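Local atomic coordinates of AvrRxo1-ORF1 (Xanthomonas oryzae pv. oryzicola, PDB entry 4Z8T), a protein that is a type III effector of a plant pathogen with a polynucleotide kinase domain of the zeta-toxin, P-loop NTPase kind, and probably transfers phosphate from a nucleotide to its substrate. Residues A[193-199]-A[325-329]. Numbering follows the deposited sequence.
Sequences LVGVLQR and ALAAH. With SO4 (sulfate ion), chain E.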
ATOM      1  N   LEU A 193      -8.520  10.487  11.752  1.00 13.96           N
ATOM      2  CA  LEU A 193      -9.963  10.617  11.585  1.00 14.64           C
ATOM      3  C   LEU A 193     -10.677  10.254  12.884  1.00 15.53           C
ATOM      4  O   LEU A 193     -11.560  10.990  13.347  1.00 16.81           O
ATOM      5  CB  LEU A 193     -10.460   9.741  10.423  1.00 14.21           C
ATOM      6  CG  LEU A 193      -9.889  10.076   9.033  1.00 15.65           C
ATOM      7  CD1 LEU A 193     -10.314   9.020   7.989  1.00 17.74           C
ATOM      8  CD2 LEU A 193     -10.313  11.454   8.557  1.00 18.06           C
ATOM      9  N   VAL A 194     -10.282   9.144  13.500  1.00 16.12           N
ATOM     10  CA  VAL A 194     -10.956   8.786  14.754  1.00 17.04           C
ATOM     11  C   VAL A 194     -10.544   9.733  15.878  1.00 18.88           C
ATOM     12  O   VAL A 194     -11.331  10.021  16.775  1.00 19.04           O
ATOM     13  CB  VAL A 194     -10.801   7.306  15.137  1.00 23.91           C
ATOM     14  CG1 VAL A 194      -9.436   7.036  15.657  1.00 20.83           C
ATOM     15  CG2 VAL A 194     -11.858   6.917  16.179  1.00 25.85           C
ATOM     16  N   GLY A 195      -9.324  10.259  15.800  1.00 17.32           N
ATOM     17  CA  GLY A 195      -8.882  11.272  16.740  1.00 17.80           C
ATOM     18  C   GLY A 195      -9.760  12.517  16.710  1.00 17.86           C
ATOM     19  O   GLY A 195     -10.078  13.096  17.746  1.00 18.54           O
ATOM     20  N   VAL A 196     -10.144  12.939  15.510  1.00 16.92           N
ATOM     21  CA  VAL A 196     -11.008  14.098  15.353  1.00 14.16           C
ATOM     22  C   VAL A 196     -12.409  13.805  15.909  1.00 15.95           C
ATOM     23  O   VAL A 196     -12.990  14.637  16.607  1.00 18.32           O
ATOM     24  CB  VAL A 196     -11.078  14.541  13.893  1.00 14.89           C
ATOM     25  CG1 VAL A 196     -12.185  15.585  13.706  1.00 16.75           C
ATOM     26  CG2 VAL A 196      -9.732  15.145  13.488  1.00 17.18           C
ATOM     27  N   LEU A 197     -12.939  12.625  15.605  1.00 16.90           N
ATOM     28  CA  LEU A 197     -14.274  12.267  16.106  1.00 16.89           C
ATOM     29  C   LEU A 197     -14.327  12.184  17.624  1.00 19.85           C
ATOM     30  O   LEU A 197     -15.396  12.385  18.209  1.00 23.09           O
ATOM     31  CB  LEU A 197     -14.772  10.950  15.486  1.00 18.95           C
ATOM     32  CG  LEU A 197     -15.062  10.972  13.979  1.00 18.33           C
ATOM     33  CD1 LEU A 197     -15.622   9.631  13.520  1.00 19.95           C
ATOM     34  CD2 LEU A 197     -16.031  12.100  13.587  1.00 20.02           C
ATOM     35  N   GLN A 198     -13.190  11.898  18.266  1.00 17.85           N
ATOM     36  CA  GLN A 198     -13.121  11.842  19.730  1.00 22.24           C
ATOM     37  C   GLN A 198     -13.063  13.205  20.394  1.00 23.53           C
ATOM     38  O   GLN A 198     -13.349  13.323  21.590  1.00 26.48           O
ATOM     39  CB  GLN A 198     -11.899  11.045  20.187  1.00 23.97           C
ATOM     40  CG  GLN A 198     -12.037   9.565  19.955  1.00 26.18           C
ATOM     41  CD  GLN A 198     -10.767   8.813  20.265  1.00 27.52           C
ATOM     42  OE1 GLN A 198     -10.033   8.417  19.358  1.00 32.38           O
ATOM     43  NE2 GLN A 198     -10.494   8.609  21.548  1.00 29.59           N
ATOM     44  N   ARG A 199     -12.681  14.231  19.639  1.00 21.16           N
ATOM     45  CA  ARG A 199     -12.607  15.571  20.209  1.00 20.36           C
ATOM     46  C   ARG A 199     -14.010  16.093  20.436  1.00 22.11           C
ATOM     47  O   ARG A 199     -14.811  16.136  19.514  1.00 24.08           O
ATOM     48  CB  ARG A 199     -11.834  16.514  19.279  1.00 20.75           C
ATOM     49  CG  ARG A 199     -10.366  16.177  19.227  1.00 19.77           C
ATOM     50  CD  ARG A 199      -9.640  16.998  18.178  1.00 19.59           C
ATOM     51  NE  ARG A 199      -8.206  16.810  18.310  1.00 20.97           N
ATOM     52  CZ  ARG A 199      -7.296  17.470  17.607  1.00 21.81           C
ATOM     53  NH1 ARG A 199      -7.679  18.366  16.714  1.00 23.94           N
ATOM     54  NH2 ARG A 199      -6.007  17.224  17.813  1.00 22.16           N
ATOM     55  N   ALA A 325     -19.318  11.526   8.550  1.00 20.38           N
ATOM     56  CA  ALA A 325     -19.108  11.558   9.995  1.00 19.14           C
ATOM     57  C   ALA A 325     -18.329  12.803  10.418  1.00 21.91           C
ATOM     58  O   ALA A 325     -18.750  13.533  11.309  1.00 21.24           O
ATOM     59  CB  ALA A 325     -18.370  10.304  10.436  1.00 19.96           C
ATOM     60  N   LEU A 326     -17.182  13.054   9.789  1.00 18.53           N
ATOM     61  CA  LEU A 326     -16.416  14.240  10.165  1.00 18.48           C
ATOM     62  C   LEU A 326     -17.156  15.537   9.823  1.00 22.50           C
ATOM     63  O   LEU A 326     -16.991  16.545  10.507  1.00 22.42           O
ATOM     64  CB  LEU A 326     -15.020  14.237   9.526  1.00 18.76           C
ATOM     65  CG  LEU A 326     -13.930  13.629  10.408  1.00 17.40           C
ATOM     66  CD1 LEU A 326     -14.011  12.111  10.454  1.00 18.57           C
ATOM     67  CD2 LEU A 326     -12.558  14.081   9.910  1.00 19.02           C
ATOM     68  N   ALA A 327     -17.978  15.505   8.777  1.00 21.32           N
ATOM     69  CA  ALA A 327     -18.727  16.696   8.379  1.00 24.20           C
ATOM     70  C   ALA A 327     -19.734  17.048   9.464  1.00 26.68           C
ATOM     71  O   ALA A 327     -19.826  18.197   9.896  1.00 27.15           O
ATOM     72  CB  ALA A 327     -19.426  16.466   7.047  1.00 23.90           C
ATOM     73  N   ALA A 328     -20.480  16.049   9.910  1.00 23.96           N
ATOM     74  CA  ALA A 328     -21.468  16.245  10.968  1.00 24.36           C
ATOM     75  C   ALA A 328     -20.808  16.668  12.277  1.00 26.44           C
ATOM     76  O   ALA A 328     -21.291  17.557  12.973  1.00 28.21           O
ATOM     77  CB  ALA A 328     -22.287  14.975  11.167  1.00 26.60           C
ATOM     78  N   HIS A 329     -19.689  16.027  12.605  1.00 23.04           N
ATOM     79  CA  HIS A 329     -18.978  16.309  13.843  1.00 22.21           C
ATOM     80  C   HIS A 329     -18.406  17.716  13.835  1.00 20.81           C
ATOM     81  O   HIS A 329     -18.324  18.369  14.874  1.00 24.87           O
ATOM     82  CB  HIS A 329     -17.839  15.304  14.025  1.00 22.52           C
ATOM     83  CG  HIS A 329     -17.205  15.357  15.378  1.00 22.61           C
ATOM     84  ND1 HIS A 329     -17.900  15.079  16.532  1.00 22.27           N
ATOM     85  CD2 HIS A 329     -15.936  15.647  15.755  1.00 19.22           C
ATOM     86  CE1 HIS A 329     -17.089  15.205  17.568  1.00 24.98           C
ATOM     87  NE2 HIS A 329     -15.894  15.542  17.124  1.00 20.47           N
TER
HETATM   88  S   SO4 E 503      -4.081  19.577  15.969  1.00 26.54           S
HETATM   89  O1  SO4 E 503      -4.106  19.691  17.428  1.00 33.79           O
HETATM   90  O2  SO4 E 503      -3.330  18.369  15.636  1.00 30.97           O
HETATM   91  O3  SO4 E 503      -3.376  20.747  15.443  1.00 36.60           O
HETATM   92  O4  SO4 E 503      -5.433  19.578  15.417  1.00 27.02           O
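Leu-326 reaches into the flank of helix 189-198 and is met there by three aliphatic side chains, each crossing it at about a right angle. Its CD2 lies 3.7 Å from CD2 of Leu-193 and also touches CG1 of Val-196, while its CD1 packs at 3.7 Å against CD2 of Leu-197. A branched leucine suits this place because its two methyls serve different neighbours. Leu-197 also sets CD1 against CB of Ala-325, whose short side chain leaves room for the leucine branch, and lays CD2 against CB of His-329, 3.7 Å away. The two short helical segments run roughly parallel, inclined at 27° with axes 10.0 Å apart. The contact packs helix 322-331, the last of the chain, against helix 189-198 of the zeta-toxin-like, P-loop kinase fold, and Val-213 of helix 210-222 adds to the same apolar core.

Polar contact centres on the C-terminal end of helix 189-198. With CG anti to the backbone N (chi1 -170°), His-329 extends its ring toward that end, and NE2 donates to O of Arg-199 at 2.7 Å; the acceptor lies near the ring plane, though the N-H...O angle is bent to 134°. Tyr-317 OH bonds ND1, so both ring nitrogens are engaged and the ring's rotation is fixed. CA of Leu-197 sits over one face in a CH-pi contact, 4.0 Å from the centroid.

Beyond the helix end, the extended Arg-199 side chain turns to a sulfate ion, probably from the crystallisation liquor. NH1 donates to O4 at 2.9 Å, nearly straight, and NH2 more weakly to O1. The backbone N of Ala-75, within the probable Walker A loop, also bonds this sulfate, which may mark a site where a phosphate binds.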